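Local coordinates for protein aminopeptidase YwaD (Bacillus subtilis, PDB 6HC6) that removes amino acids one at a time from the N-terminal end of peptides, acting as a secreted monomeric aminopeptidase of the M28 family that uses two zinc ions, at residues Phe43-Ala48 and Arg414-Gly419; Val89-Ile94 and Thr226-Ile231; Gly124-Leu129 and Gln212-Leu217; Leu134-Asp139 and Gly154-Tyr159; Lys240-Val245 and Leu313-Val318. One frame throughout, in Å; residues are numbered along the deposited sequence.

Contact 1: Phe43-Ala48 and Arg414-Gly419. With ACT (acetate ion), chain F.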
# COMPACT_ATOMS: atom_id res chain seq x y z
N PHE A 43 -4.40 -22.11 12.60
CA PHE A 43 -4.77 -20.79 12.09
C PHE A 43 -6.29 -20.70 12.00
O PHE A 43 -6.94 -21.58 11.44
CB PHE A 43 -4.14 -20.55 10.71
CG PHE A 43 -4.39 -19.17 10.17
CD1 PHE A 43 -5.60 -18.85 9.55
CD2 PHE A 43 -3.42 -18.17 10.28
CE1 PHE A 43 -5.84 -17.57 9.06
CE2 PHE A 43 -3.65 -16.90 9.79
CZ PHE A 43 -4.86 -16.59 9.18
N LYS A 44 -6.87 -19.64 12.57
CA LYS A 44 -8.32 -19.49 12.59
C LYS A 44 -8.70 -18.17 11.92
O LYS A 44 -8.45 -17.09 12.46
CB LYS A 44 -8.87 -19.56 14.01
CG LYS A 44 -8.66 -20.94 14.63
CD LYS A 44 -9.22 -21.01 16.02
CE LYS A 44 -8.74 -22.27 16.73
NZ LYS A 44 -9.41 -22.41 18.05
N ALA A 45 -9.32 -18.28 10.74
CA ALA A 45 -9.71 -17.08 9.99
C ALA A 45 -10.70 -16.23 10.77
O ALA A 45 -10.77 -15.01 10.54
CB ALA A 45 -10.29 -17.48 8.63
N LYS A 46 -11.48 -16.82 11.68
CA LYS A 46 -12.42 -15.99 12.44
C LYS A 46 -11.68 -14.93 13.25
O LYS A 46 -12.15 -13.79 13.37
CB LYS A 46 -13.30 -16.85 13.36
CG LYS A 46 -12.58 -17.50 14.53
CD LYS A 46 -13.52 -18.38 15.36
CE LYS A 46 -12.77 -19.01 16.52
NZ LYS A 46 -13.58 -20.01 17.27
N HIS A 47 -10.50 -15.27 13.77
CA HIS A 47 -9.68 -14.29 14.47
C HIS A 47 -9.25 -13.18 13.53
O HIS A 47 -9.25 -12.00 13.91
CB HIS A 47 -8.44 -14.94 15.06
CG HIS A 47 -8.74 -15.94 16.13
ND1 HIS A 47 -7.79 -16.83 16.59
CD2 HIS A 47 -9.86 -16.18 16.84
CE1 HIS A 47 -8.33 -17.58 17.53
NE2 HIS A 47 -9.58 -17.21 17.70
N ALA A 48 -8.82 -13.55 12.33
CA ALA A 48 -8.41 -12.54 11.36
C ALA A 48 -9.59 -11.65 10.97
O ALA A 48 -9.45 -10.42 10.90
CB ALA A 48 -7.78 -13.20 10.13
N ARG A 414 -11.15 -17.48 2.10
CA ARG A 414 -9.92 -17.00 1.49
C ARG A 414 -8.88 -16.65 2.54
O ARG A 414 -7.70 -16.97 2.38
CB ARG A 414 -10.21 -15.79 0.60
CG ARG A 414 -11.01 -16.16 -0.65
CD ARG A 414 -10.09 -16.39 -1.84
NE ARG A 414 -10.79 -16.93 -3.01
CZ ARG A 414 -11.50 -16.20 -3.87
NH1 ARG A 414 -11.63 -14.90 -3.68
NH2 ARG A 414 -12.06 -16.78 -4.92
N LEU A 415 -9.29 -15.98 3.63
CA LEU A 415 -8.37 -15.75 4.74
C LEU A 415 -7.82 -17.07 5.27
O LEU A 415 -6.62 -17.17 5.56
CB LEU A 415 -9.09 -15.02 5.87
CG LEU A 415 -9.45 -13.56 5.62
CD1 LEU A 415 -10.36 -13.04 6.73
CD2 LEU A 415 -8.18 -12.71 5.50
N GLN A 416 -8.68 -18.07 5.40
CA GLN A 416 -8.26 -19.35 5.96
C GLN A 416 -7.25 -20.04 5.06
O GLN A 416 -6.22 -20.55 5.53
CB GLN A 416 -9.49 -20.24 6.18
CG GLN A 416 -9.17 -21.57 6.84
CD GLN A 416 -8.77 -21.38 8.28
OE1 GLN A 416 -9.46 -20.68 9.03
NE2 GLN A 416 -7.65 -21.97 8.67
N GLN A 417 -7.52 -20.08 3.75
CA GLN A 417 -6.62 -20.78 2.84
C GLN A 417 -5.29 -20.05 2.72
O GLN A 417 -4.23 -20.69 2.73
CB GLN A 417 -7.29 -20.93 1.47
CG GLN A 417 -6.40 -21.60 0.41
CD GLN A 417 -5.99 -23.03 0.75
OE1 GLN A 417 -4.94 -23.27 1.36
NE2 GLN A 417 -6.82 -23.99 0.35
N ALA A 418 -5.33 -18.72 2.59
CA ALA A 418 -4.09 -17.95 2.59
C ALA A 418 -3.36 -18.11 3.92
O ALA A 418 -2.14 -18.34 3.95
CB ALA A 418 -4.38 -16.48 2.31
N GLY A 419 -4.09 -17.99 5.03
CA GLY A 419 -3.46 -18.15 6.34
C GLY A 419 -2.82 -19.52 6.52
O GLY A 419 -1.69 -19.62 7.02
C ACT F . -11.08 -19.84 20.17
O ACT F . -11.32 -20.83 19.42
OXT ACT F . -11.09 -18.62 19.88
CH3 ACT F . -10.73 -20.20 21.66
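Phe43 lays its ring against the helix 412-430 at Gly419, whose CA stands 3.5 Å from the ring centroid, 12° off the normal, in a CH-pi contact; a CB at Gly419 would probably run into the ring. The carbonyl O of Phe43 takes a nearly straight hydrogen bond from Gln416 NE2 (2.9 Å), the donor standing above the carbonyl plane. Lys44, the N-cap residue, turns away and, with Lys46 and His47, binds an acetate ion; its NZ lies 2.8 Å from acetate O. Next, Ala45 N donates to Gln416 OE1 at 3.0 Å, and its CB packs on Leu415 CB. Gln416 reaches both backbone groups because its chain leaves anti to the backbone N (chi1 -176°) and then bends at chi2. Farther on, Ala48 CB meets Leu415 CD1 at 4.3 Å. One glutamine amide thus grips the start of helix 45-59 by an N-H and a C=O, a two-bond side-chain-to-backbone link tying it to helix 412-430 of the M28 peptidase fold, beside helix 260-277.

Contact 2: Val89-Ile94 and Thr226-Ile231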
# COMPACT_ATOMS: atom_id res chain seq x y z
N VAL A 89 7.56 0.36 18.89
CA VAL A 89 6.95 1.26 17.92
C VAL A 89 8.07 2.10 17.33
O VAL A 89 8.79 2.80 18.06
CB VAL A 89 5.86 2.14 18.55
CG1 VAL A 89 5.30 3.13 17.51
CG2 VAL A 89 4.75 1.28 19.12
N GLN A 90 8.24 2.02 16.02
CA GLN A 90 9.28 2.74 15.31
C GLN A 90 8.63 3.88 14.53
O GLN A 90 7.90 3.64 13.57
CB GLN A 90 10.03 1.79 14.37
CG GLN A 90 11.05 2.47 13.47
CD GLN A 90 11.75 1.49 12.56
OE1 GLN A 90 11.14 0.92 11.66
NE2 GLN A 90 13.04 1.28 12.79
N ARG A 91 8.92 5.12 14.92
CA ARG A 91 8.30 6.28 14.29
C ARG A 91 9.19 6.85 13.19
O ARG A 91 10.41 6.76 13.24
CB ARG A 91 7.99 7.35 15.33
CG ARG A 91 7.16 6.82 16.49
CD ARG A 91 6.65 7.93 17.39
NE ARG A 91 5.88 7.38 18.51
CZ ARG A 91 4.60 7.03 18.45
NH1 ARG A 91 3.92 7.19 17.32
NH2 ARG A 91 4.00 6.53 19.52
N PHE A 92 8.56 7.45 12.17
CA PHE A 92 9.32 8.06 11.09
C PHE A 92 8.50 9.17 10.46
O PHE A 92 7.27 9.13 10.44
CB PHE A 92 9.71 7.03 10.02
CG PHE A 92 8.56 6.25 9.46
CD1 PHE A 92 8.10 5.10 10.10
CD2 PHE A 92 7.95 6.65 8.28
CE1 PHE A 92 7.03 4.37 9.57
CE2 PHE A 92 6.87 5.93 7.74
CZ PHE A 92 6.41 4.79 8.39
N ASN A 93 9.20 10.18 9.94
CA ASN A 93 8.54 11.30 9.28
C ASN A 93 8.05 10.90 7.89
O ASN A 93 8.66 10.08 7.20
CB ASN A 93 9.48 12.50 9.16
CG ASN A 93 9.96 13.02 10.50
OD1 ASN A 93 9.33 12.78 11.53
ND2 ASN A 93 11.06 13.76 10.48
N ILE A 94 6.93 11.48 7.49
CA ILE A 94 6.41 11.26 6.14
C ILE A 94 6.07 12.61 5.53
O ILE A 94 6.07 13.62 6.25
CB ILE A 94 5.18 10.33 6.15
CG1 ILE A 94 4.00 10.99 6.86
CG2 ILE A 94 5.52 8.95 6.72
CD1 ILE A 94 2.74 10.17 6.81
N THR A 226 3.77 12.15 10.59
CA THR A 226 4.58 11.01 10.97
C THR A 226 3.74 9.75 10.88
O THR A 226 2.52 9.79 11.00
CB THR A 226 5.12 11.14 12.40
OG1 THR A 226 4.03 11.13 13.33
CG2 THR A 226 5.91 12.42 12.57
N SER A 227 4.41 8.63 10.65
CA SER A 227 3.76 7.34 10.71
C SER A 227 4.58 6.44 11.61
O SER A 227 5.52 6.91 12.27
CB SER A 227 3.60 6.74 9.32
OG SER A 227 2.85 5.53 9.38
N GLN A 228 4.26 5.14 11.66
CA GLN A 228 5.03 4.28 12.53
C GLN A 228 4.89 2.84 12.08
O GLN A 228 3.91 2.47 11.41
CB GLN A 228 4.61 4.41 14.00
CG GLN A 228 3.12 4.27 14.24
CD GLN A 228 2.34 5.48 13.74
OE1 GLN A 228 2.73 6.62 13.96
NE2 GLN A 228 1.25 5.22 13.01
N ASN A 229 5.88 2.04 12.44
CA ASN A 229 5.86 0.60 12.26
C ASN A 229 5.72 -0.03 13.63
O ASN A 229 6.19 0.52 14.63
CB ASN A 229 7.14 0.10 11.59
CG ASN A 229 7.40 0.75 10.25
OD1 ASN A 229 6.48 0.97 9.47
ND2 ASN A 229 8.66 1.07 9.98
N ILE A 230 5.06 -1.18 13.68
CA ILE A 230 4.90 -1.92 14.93
C ILE A 230 5.61 -3.25 14.75
O ILE A 230 5.24 -4.05 13.88
CB ILE A 230 3.42 -2.12 15.29
CG1 ILE A 230 2.71 -0.76 15.35
CG2 ILE A 230 3.30 -2.82 16.65
CD1 ILE A 230 1.99 -0.41 14.11
N ILE A 231 6.63 -3.48 15.57
CA ILE A 231 7.51 -4.62 15.42
C ILE A 231 7.37 -5.50 16.64
O ILE A 231 7.69 -5.07 17.75
CB ILE A 231 8.97 -4.18 15.24
CG1 ILE A 231 9.08 -3.15 14.10
CG2 ILE A 231 9.85 -5.41 15.00
CD1 ILE A 231 10.22 -2.16 14.32
O HOH W 1 4.81 8.49 14.80
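The Phe92 ring has Ser227 beneath one face, the backbone C of Ser227 lying 3.8 Å from its plane and offset toward the rim, while CZ comes within 3.5 Å of Ser227 CB. Val89 CG1 covers one face of the Arg91 guanidinium, and at its edge a water accepts from Arg91 NH1 and donates to Gln228 OE1, which Lys70 also holds. The side chains of Gln90 and Asn229 run side by side, their amide planes 68° apart; Asn229 ND2 donates to Gln90 OE1 at 3.0 Å, in the carbonyl plane and on a lone pair. An alanine at Asn229 would remove this amide and would probably leave Gln90 OE1 and Gly300 O without the ND2 donor and Gly292 N without its OD1 acceptor. Between these two layers of side chains the backbones form an antiparallel ladder: Gln90 pairs with Asn229 and Phe92 with Ser227 as hydrogen-bonded pairs, Ser227 N meeting Phe92 O at 2.9 Å. Strand 86-93 is one edge strand of the eight-stranded sheet, and strand 226-234 lies between it and strand 285-291. Helix 299-306 packs against Gln90, Ile94 and Ile231, whereas helix 67-82 meets Gln228 and Ile230 on the other face.

Contact 3: Gly124-Leu129 and Gln212-Leu217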
# COMPACT_ATOMS: atom_id res chain seq x y z
N GLY A 124 -6.88 30.77 -1.94
CA GLY A 124 -6.99 29.87 -3.06
C GLY A 124 -6.37 30.42 -4.33
O GLY A 124 -6.06 31.60 -4.47
N LEU A 125 -6.19 29.51 -5.29
CA LEU A 125 -5.62 29.83 -6.59
C LEU A 125 -6.73 29.84 -7.63
O LEU A 125 -7.32 28.79 -7.92
CB LEU A 125 -4.54 28.82 -6.95
CG LEU A 125 -4.12 28.81 -8.42
CD1 LEU A 125 -3.39 30.09 -8.75
CD2 LEU A 125 -3.26 27.59 -8.73
N THR A 126 -7.02 31.01 -8.20
CA THR A 126 -7.98 31.14 -9.29
C THR A 126 -7.21 31.50 -10.56
O THR A 126 -6.40 32.43 -10.55
CB THR A 126 -9.03 32.21 -8.99
OG1 THR A 126 -9.77 31.84 -7.82
CG2 THR A 126 -9.99 32.33 -10.15
N ALA A 127 -7.46 30.76 -11.63
CA ALA A 127 -6.78 31.00 -12.89
C ALA A 127 -7.61 30.41 -14.01
O ALA A 127 -8.43 29.51 -13.76
CB ALA A 127 -5.36 30.40 -12.88
N PRO A 128 -7.43 30.87 -15.25
CA PRO A 128 -8.13 30.25 -16.37
C PRO A 128 -7.74 28.79 -16.50
O PRO A 128 -6.67 28.36 -16.06
CB PRO A 128 -7.66 31.06 -17.58
CG PRO A 128 -7.15 32.36 -17.02
CD PRO A 128 -6.56 31.99 -15.68
N LEU A 129 -8.63 28.01 -17.11
CA LEU A 129 -8.35 26.61 -17.41
C LEU A 129 -7.74 26.47 -18.80
O LEU A 129 -8.15 27.16 -19.74
CB LEU A 129 -9.63 25.79 -17.31
CG LEU A 129 -10.18 25.58 -15.90
CD1 LEU A 129 -11.66 25.26 -15.96
CD2 LEU A 129 -9.42 24.47 -15.20
N GLN A 212 -15.41 24.90 -19.10
CA GLN A 212 -15.46 26.08 -18.24
C GLN A 212 -14.26 26.98 -18.47
O GLN A 212 -13.21 26.56 -18.95
CB GLN A 212 -15.52 25.69 -16.76
CG GLN A 212 -16.53 24.61 -16.42
CD GLN A 212 -17.93 24.93 -16.87
OE1 GLN A 212 -18.33 26.10 -16.91
NE2 GLN A 212 -18.69 23.90 -17.22
N LYS A 213 -14.43 28.26 -18.10
CA LYS A 213 -13.38 29.24 -18.34
C LYS A 213 -12.28 29.19 -17.29
O LYS A 213 -11.10 29.30 -17.63
CB LYS A 213 -14.00 30.64 -18.40
CG LYS A 213 -14.95 30.83 -19.58
CD LYS A 213 -14.19 30.91 -20.88
CE LYS A 213 -15.06 31.52 -21.97
NZ LYS A 213 -16.44 30.95 -21.94
N GLU A 214 -12.63 29.04 -16.01
CA GLU A 214 -11.64 29.15 -14.95
C GLU A 214 -12.09 28.32 -13.76
O GLU A 214 -13.24 27.89 -13.66
CB GLU A 214 -11.43 30.61 -14.53
CG GLU A 214 -12.62 31.20 -13.81
CD GLU A 214 -12.62 32.72 -13.76
OE1 GLU A 214 -11.91 33.36 -14.57
OE2 GLU A 214 -13.34 33.28 -12.90
N ALA A 215 -11.16 28.11 -12.84
CA ALA A 215 -11.41 27.31 -11.65
C ALA A 215 -10.64 27.90 -10.48
O ALA A 215 -9.67 28.64 -10.66
CB ALA A 215 -11.04 25.84 -11.88
N THR A 216 -11.08 27.57 -9.27
CA THR A 216 -10.40 27.98 -8.05
C THR A 216 -10.06 26.76 -7.22
O THR A 216 -10.94 25.96 -6.88
CB THR A 216 -11.26 28.93 -7.22
OG1 THR A 216 -11.56 30.11 -7.97
CG2 THR A 216 -10.53 29.31 -5.94
N LEU A 217 -8.78 26.64 -6.87
CA LEU A 217 -8.27 25.54 -6.07
C LEU A 217 -7.85 26.07 -4.71
O LEU A 217 -7.16 27.09 -4.62
CB LEU A 217 -7.10 24.88 -6.79
CG LEU A 217 -6.71 23.45 -6.49
CD1 LEU A 217 -7.77 22.50 -7.02
CD2 LEU A 217 -5.39 23.19 -7.19
O HOH W 2 -10.78 26.93 -20.91
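Thr126 and Thr216 face each other with matching first torsions (chi1 -61° and -60°), which set each OG1 beside its own backbone N and opposite the carbonyl carbon, turning the two hydroxyls together across the strands. Their OG1 atoms lie 2.5 Å apart, a very short hydrogen bond in which either could be the donor. A comparable turn of Leu129 (chi1 -71°) lays its side chain along the other strand, where CD2 touches Ala215 CB at 3.9 Å and CD1 comes within 3.6 Å of Gln212 O. Around these groups runs an antiparallel ladder. Leu125 and Leu217 form a hydrogen-bonded pair, with Leu125 N to Leu217 O at 2.7 Å, and Thr126 and Thr216 follow as a non-hydrogen-bonded pair. Ala127 and Ala215 bond more loosely, Ala127 N to Ala215 O and Ala215 N to Ala127 O both being 3.2 Å. Pro128 takes a non-hydrogen-bonded place opposite Glu214, where lacking an N-H costs the ladder nothing, and Leu129 N then meets Lys213 O at 2.8 Å. Strands 125-131 and 214-222 are neighbours in the sheet of the PA-domain region, and Ala215 and Leu217 also pack on Leu102 of strand 97-104. Chemically, the contact divides: on one face the threonine hydroxyls share one hydrogen bond; on the other, Ala215 and Leu217 present apolar groups, so that backbone bonds carry most of the polar pairing.

Contact 4: Leu134-Asp139 and Gly154-Tyr159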
# COMPACT_ATOMS: atom_id res chain seq x y z
N LEU A 134 -3.91 14.83 -23.13
CA LEU A 134 -3.21 13.85 -22.30
C LEU A 134 -1.95 14.39 -21.64
O LEU A 134 -1.34 13.69 -20.83
CB LEU A 134 -2.87 12.61 -23.13
CG LEU A 134 -4.09 11.86 -23.65
CD1 LEU A 134 -3.69 10.80 -24.67
CD2 LEU A 134 -4.84 11.24 -22.47
N GLY A 135 -1.52 15.61 -21.98
CA GLY A 135 -0.40 16.20 -21.27
C GLY A 135 0.96 15.96 -21.87
O GLY A 135 1.97 16.13 -21.16
N TYR A 136 1.05 15.55 -23.13
CA TYR A 136 2.33 15.51 -23.81
C TYR A 136 2.90 16.93 -23.92
O TYR A 136 2.18 17.92 -23.82
CB TYR A 136 2.20 14.90 -25.21
CG TYR A 136 1.90 13.42 -25.23
CD1 TYR A 136 2.91 12.49 -25.08
CD2 TYR A 136 0.60 12.96 -25.43
CE1 TYR A 136 2.63 11.13 -25.11
CE2 TYR A 136 0.33 11.60 -25.47
CZ TYR A 136 1.35 10.69 -25.31
OH TYR A 136 1.09 9.34 -25.35
N GLN A 137 4.21 17.01 -24.14
CA GLN A 137 4.83 18.32 -24.35
C GLN A 137 4.15 19.08 -25.48
O GLN A 137 3.93 20.29 -25.38
CB GLN A 137 6.33 18.16 -24.63
CG GLN A 137 7.11 17.67 -23.43
CD GLN A 137 8.57 17.44 -23.73
OE1 GLN A 137 9.34 18.39 -23.90
NE2 GLN A 137 8.98 16.17 -23.80
N LYS A 138 3.82 18.38 -26.57
CA LYS A 138 3.18 19.03 -27.71
C LYS A 138 1.83 19.63 -27.36
O LYS A 138 1.35 20.51 -28.08
CB LYS A 138 3.02 18.04 -28.87
CG LYS A 138 1.89 17.04 -28.62
CD LYS A 138 1.98 15.79 -29.49
CE LYS A 138 0.93 14.77 -29.06
NZ LYS A 138 -0.42 15.40 -28.87
N ASP A 139 1.20 19.17 -26.27
CA ASP A 139 -0.14 19.63 -25.91
C ASP A 139 -0.14 20.97 -25.19
O ASP A 139 -1.23 21.50 -24.90
CB ASP A 139 -0.82 18.58 -25.02
CG ASP A 139 -1.07 17.28 -25.75
OD1 ASP A 139 -1.28 17.30 -26.98
OD2 ASP A 139 -1.07 16.22 -25.09
N GLY A 154 -4.27 9.07 -18.83
CA GLY A 154 -3.99 8.17 -19.93
C GLY A 154 -2.61 8.30 -20.55
O GLY A 154 -2.03 9.38 -20.61
N ASP A 155 -2.08 7.16 -21.02
CA ASP A 155 -0.81 7.07 -21.73
C ASP A 155 0.38 7.36 -20.81
O ASP A 155 1.16 6.45 -20.51
CB ASP A 155 -0.77 8.02 -22.94
CG ASP A 155 -1.70 7.57 -24.06
OD1 ASP A 155 -2.58 6.73 -23.81
OD2 ASP A 155 -1.54 8.06 -25.20
N LEU A 156 0.51 8.61 -20.36
CA LEU A 156 1.64 9.06 -19.56
C LEU A 156 1.40 8.83 -18.08
O LEU A 156 0.27 8.72 -17.61
CB LEU A 156 1.90 10.55 -19.80
CG LEU A 156 1.92 11.00 -21.25
CD1 LEU A 156 2.26 12.48 -21.37
CD2 LEU A 156 2.92 10.15 -21.98
N THR A 157 2.50 8.77 -17.32
CA THR A 157 2.37 8.78 -15.87
C THR A 157 1.87 10.14 -15.40
O THR A 157 1.99 11.16 -16.09
CB THR A 157 3.70 8.46 -15.19
OG1 THR A 157 4.64 9.50 -15.45
CG2 THR A 157 4.25 7.14 -15.71
N TYR A 158 1.30 10.16 -14.19
CA TYR A 158 0.83 11.41 -13.61
C TYR A 158 1.98 12.39 -13.44
O TYR A 158 1.81 13.60 -13.67
CB TYR A 158 0.16 11.15 -12.27
CG TYR A 158 -1.05 10.28 -12.36
CD1 TYR A 158 -2.03 10.51 -13.32
CD2 TYR A 158 -1.23 9.23 -11.48
CE1 TYR A 158 -3.16 9.72 -13.40
CE2 TYR A 158 -2.36 8.42 -11.55
CZ TYR A 158 -3.32 8.68 -12.51
OH TYR A 158 -4.44 7.88 -12.57
N TYR A 159 3.15 11.90 -13.03
CA TYR A 159 4.29 12.78 -12.88
C TYR A 159 4.66 13.43 -14.21
O TYR A 159 4.88 14.65 -14.28
CB TYR A 159 5.50 12.03 -12.32
CG TYR A 159 6.72 12.91 -12.30
CD1 TYR A 159 6.73 14.07 -11.53
CD2 TYR A 159 7.83 12.62 -13.08
CE1 TYR A 159 7.83 14.91 -11.52
CE2 TYR A 159 8.94 13.45 -13.07
CZ TYR A 159 8.93 14.59 -12.29
OH TYR A 159 10.02 15.44 -12.27
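This is a surface contact between two loops of the PA domain: Tyr136, in the loop between strands 125-131 and 148-152, meets Asp155 and Leu156, which lead from strand 148-152 into helix 158-167. Tyr136 OH donates to Asp155 OD2 at 2.9 Å, reaching the carboxylate on its anti side and 15° out of its plane; ring and carboxylate planes are turned 71° apart. Leu156 comes over a face of the same ring, with CD1 4.0 Å from the centroid in a CH-pi contact and CD2 3.3 Å from Tyr136 CE1. Beside them Leu134 CD1 lies 3.5 Å from Asp155 OD2, and its CD2 packs near Gly154 O. The root of the tyrosine is fixed too, since Asp139 OD2 accepts from Tyr136 N at 3.0 Å. An alanine in place of Tyr136 would probably strip Asp155 OD2 of its phenol donor and bare the methyls of Leu156 that the ring now covers. Lys161 of helix 158-167 bonds to the carbonyls of Leu134 and Gly154, adding a cationic tie between the loops. The contact combines one polar bond with apolar packing: the phenol-carboxylate bond probably helps to fix the ring, with Leu156 methyls packed against it.

Contact 5: Lys240-Val245 and Leu313-Val318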
# COMPACT_ATOMS: atom_id res chain seq x y z
N LYS A 240 22.79 -17.27 19.72
CA LYS A 240 23.50 -16.01 19.48
C LYS A 240 23.49 -15.69 17.98
O LYS A 240 23.76 -16.56 17.15
CB LYS A 240 24.93 -16.10 20.01
CG LYS A 240 25.01 -16.70 21.40
CD LYS A 240 26.22 -17.61 21.56
CE LYS A 240 25.89 -19.03 21.11
NZ LYS A 240 25.29 -19.86 22.19
N HIS A 241 23.18 -14.44 17.66
CA HIS A 241 23.07 -13.97 16.28
C HIS A 241 22.20 -14.88 15.40
O HIS A 241 22.65 -15.36 14.36
CB HIS A 241 24.46 -13.82 15.67
CG HIS A 241 25.31 -12.80 16.35
ND1 HIS A 241 26.35 -13.14 17.19
CD2 HIS A 241 25.29 -11.44 16.32
CE1 HIS A 241 26.93 -12.04 17.64
NE2 HIS A 241 26.30 -11.00 17.13
N PRO A 242 20.94 -15.11 15.78
CA PRO A 242 20.09 -16.01 14.99
C PRO A 242 19.74 -15.43 13.62
O PRO A 242 19.75 -14.22 13.40
CB PRO A 242 18.83 -16.14 15.86
CG PRO A 242 18.78 -14.87 16.66
CD PRO A 242 20.23 -14.54 16.94
N ASP A 243 19.42 -16.34 12.70
CA ASP A 243 18.85 -15.93 11.42
C ASP A 243 17.50 -15.25 11.65
O ASP A 243 16.73 -15.66 12.53
CB ASP A 243 18.67 -17.14 10.50
CG ASP A 243 19.99 -17.76 10.07
OD1 ASP A 243 21.02 -17.05 10.07
OD2 ASP A 243 20.00 -18.97 9.74
N ILE A 244 17.21 -14.20 10.89
CA ILE A 244 15.99 -13.42 11.06
C ILE A 244 15.00 -13.74 9.96
O ILE A 244 15.35 -13.73 8.77
CB ILE A 244 16.29 -11.91 11.07
CG1 ILE A 244 17.25 -11.55 12.19
CG2 ILE A 244 15.00 -11.13 11.30
CD1 ILE A 244 17.97 -10.26 11.93
N VAL A 245 13.75 -13.99 10.35
CA VAL A 245 12.63 -14.20 9.43
C VAL A 245 11.63 -13.09 9.68
O VAL A 245 11.29 -12.80 10.84
CB VAL A 245 12.00 -15.59 9.66
CG1 VAL A 245 10.67 -15.75 8.89
CG2 VAL A 245 13.00 -16.70 9.31
N LEU A 313 21.43 -7.27 8.60
CA LEU A 313 21.28 -7.60 7.19
C LEU A 313 21.94 -8.93 6.86
O LEU A 313 21.37 -9.76 6.14
CB LEU A 313 21.86 -6.49 6.31
CG LEU A 313 21.09 -5.16 6.34
CD1 LEU A 313 21.83 -4.10 5.53
CD2 LEU A 313 19.67 -5.36 5.81
N LYS A 314 23.15 -9.16 7.38
CA LYS A 314 23.81 -10.44 7.15
C LYS A 314 23.01 -11.60 7.72
O LYS A 314 22.98 -12.69 7.14
CB LYS A 314 25.22 -10.42 7.73
CG LYS A 314 26.11 -9.36 7.12
CD LYS A 314 25.97 -9.32 5.60
CE LYS A 314 26.48 -8.00 5.03
NZ LYS A 314 25.58 -6.86 5.36
N ARG A 315 22.34 -11.39 8.87
CA ARG A 315 21.53 -12.44 9.48
C ARG A 315 20.17 -12.58 8.83
O ARG A 315 19.46 -13.55 9.14
CB ARG A 315 21.30 -12.19 10.98
CG ARG A 315 22.50 -11.94 11.83
CD ARG A 315 22.12 -12.11 13.30
NE ARG A 315 21.54 -10.92 13.94
CZ ARG A 315 20.39 -10.90 14.61
NH1 ARG A 315 19.65 -11.99 14.71
NH2 ARG A 315 19.96 -9.77 15.17
N SER A 316 19.76 -11.65 7.97
CA SER A 316 18.40 -11.63 7.46
C SER A 316 18.20 -12.72 6.42
O SER A 316 18.93 -12.78 5.43
CB SER A 316 18.07 -10.27 6.86
OG SER A 316 18.04 -9.27 7.86
N GLU A 317 17.20 -13.57 6.64
CA GLU A 317 17.02 -14.75 5.81
C GLU A 317 15.89 -14.61 4.80
O GLU A 317 16.10 -14.83 3.61
CB GLU A 317 16.77 -15.98 6.69
CG GLU A 317 16.60 -17.27 5.91
CD GLU A 317 16.41 -18.46 6.82
OE1 GLU A 317 17.24 -18.64 7.73
OE2 GLU A 317 15.41 -19.19 6.66
N VAL A 318 14.69 -14.25 5.26
CA VAL A 318 13.53 -14.32 4.40
C VAL A 318 12.47 -13.36 4.94
O VAL A 318 12.37 -13.16 6.15
CB VAL A 318 13.03 -15.79 4.31
CG1 VAL A 318 12.73 -16.35 5.70
CG2 VAL A 318 11.82 -15.89 3.50
O HOH W 3 20.73 -15.45 7.23
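Arg315 and Ile244 bury the most surface where two parallel strands of the M28 peptidase sheet, 244-250 and 316-322, begin side by side. Arg315 lies just before strand 316-322, close to Pro242, and its chain, bent at chi3 (-85°), folds back across the other segment. Arg315 NH1 donates to Pro242 O at 2.6 Å, in the carbonyl plane and on a lone pair, and the same nitrogen makes a salt bridge to Glu285. Ile244 lies over the guanidinium, CD1 3.6 Å above its plane and over its centre, so the apolar branch covers one face while the edge is used for bonding. The backbone of Ile244 joins in at both ends: Ile244 N donates to Arg315 O at 2.9 Å, and Ile244 O accepts from Glu317 N at 2.8 Å. Between the bridges Ile244-Ser316 and Val245-Val318 the register slips by one residue, a beta bulge at Glu317. That glutamate stands near Asp243, two like charges, which Lys284 is likely to ease through its salt bridge to Glu317 and a weaker, long pairing with Asp243. Past the bulge the valines run side by side, Val245 CG2 touching Val318 CG1 at 3.6 Å.

How the contacts relate
Starting from the N terminus, contact 1 opens first and closes last, its 366-residue span bringing the first helix against helix 412-430, so every other contact falls within its loop. Contact 2 opens next, at strand 86-93, and closes at strand 226-234; contact 3 lies within that span, and contact 4 within contact 3. These three nested closures mark the PA-domain region as an insertion between two neighbouring strands of the peptidase sheet; leaving strand 214-222, the chain returns to that sheet at strand 226-234. Contact 5 follows in series, joining strands of the same sheet as contact 2, their centres about 22 Å apart. None of the five contacts touches another, and none cross along the chain.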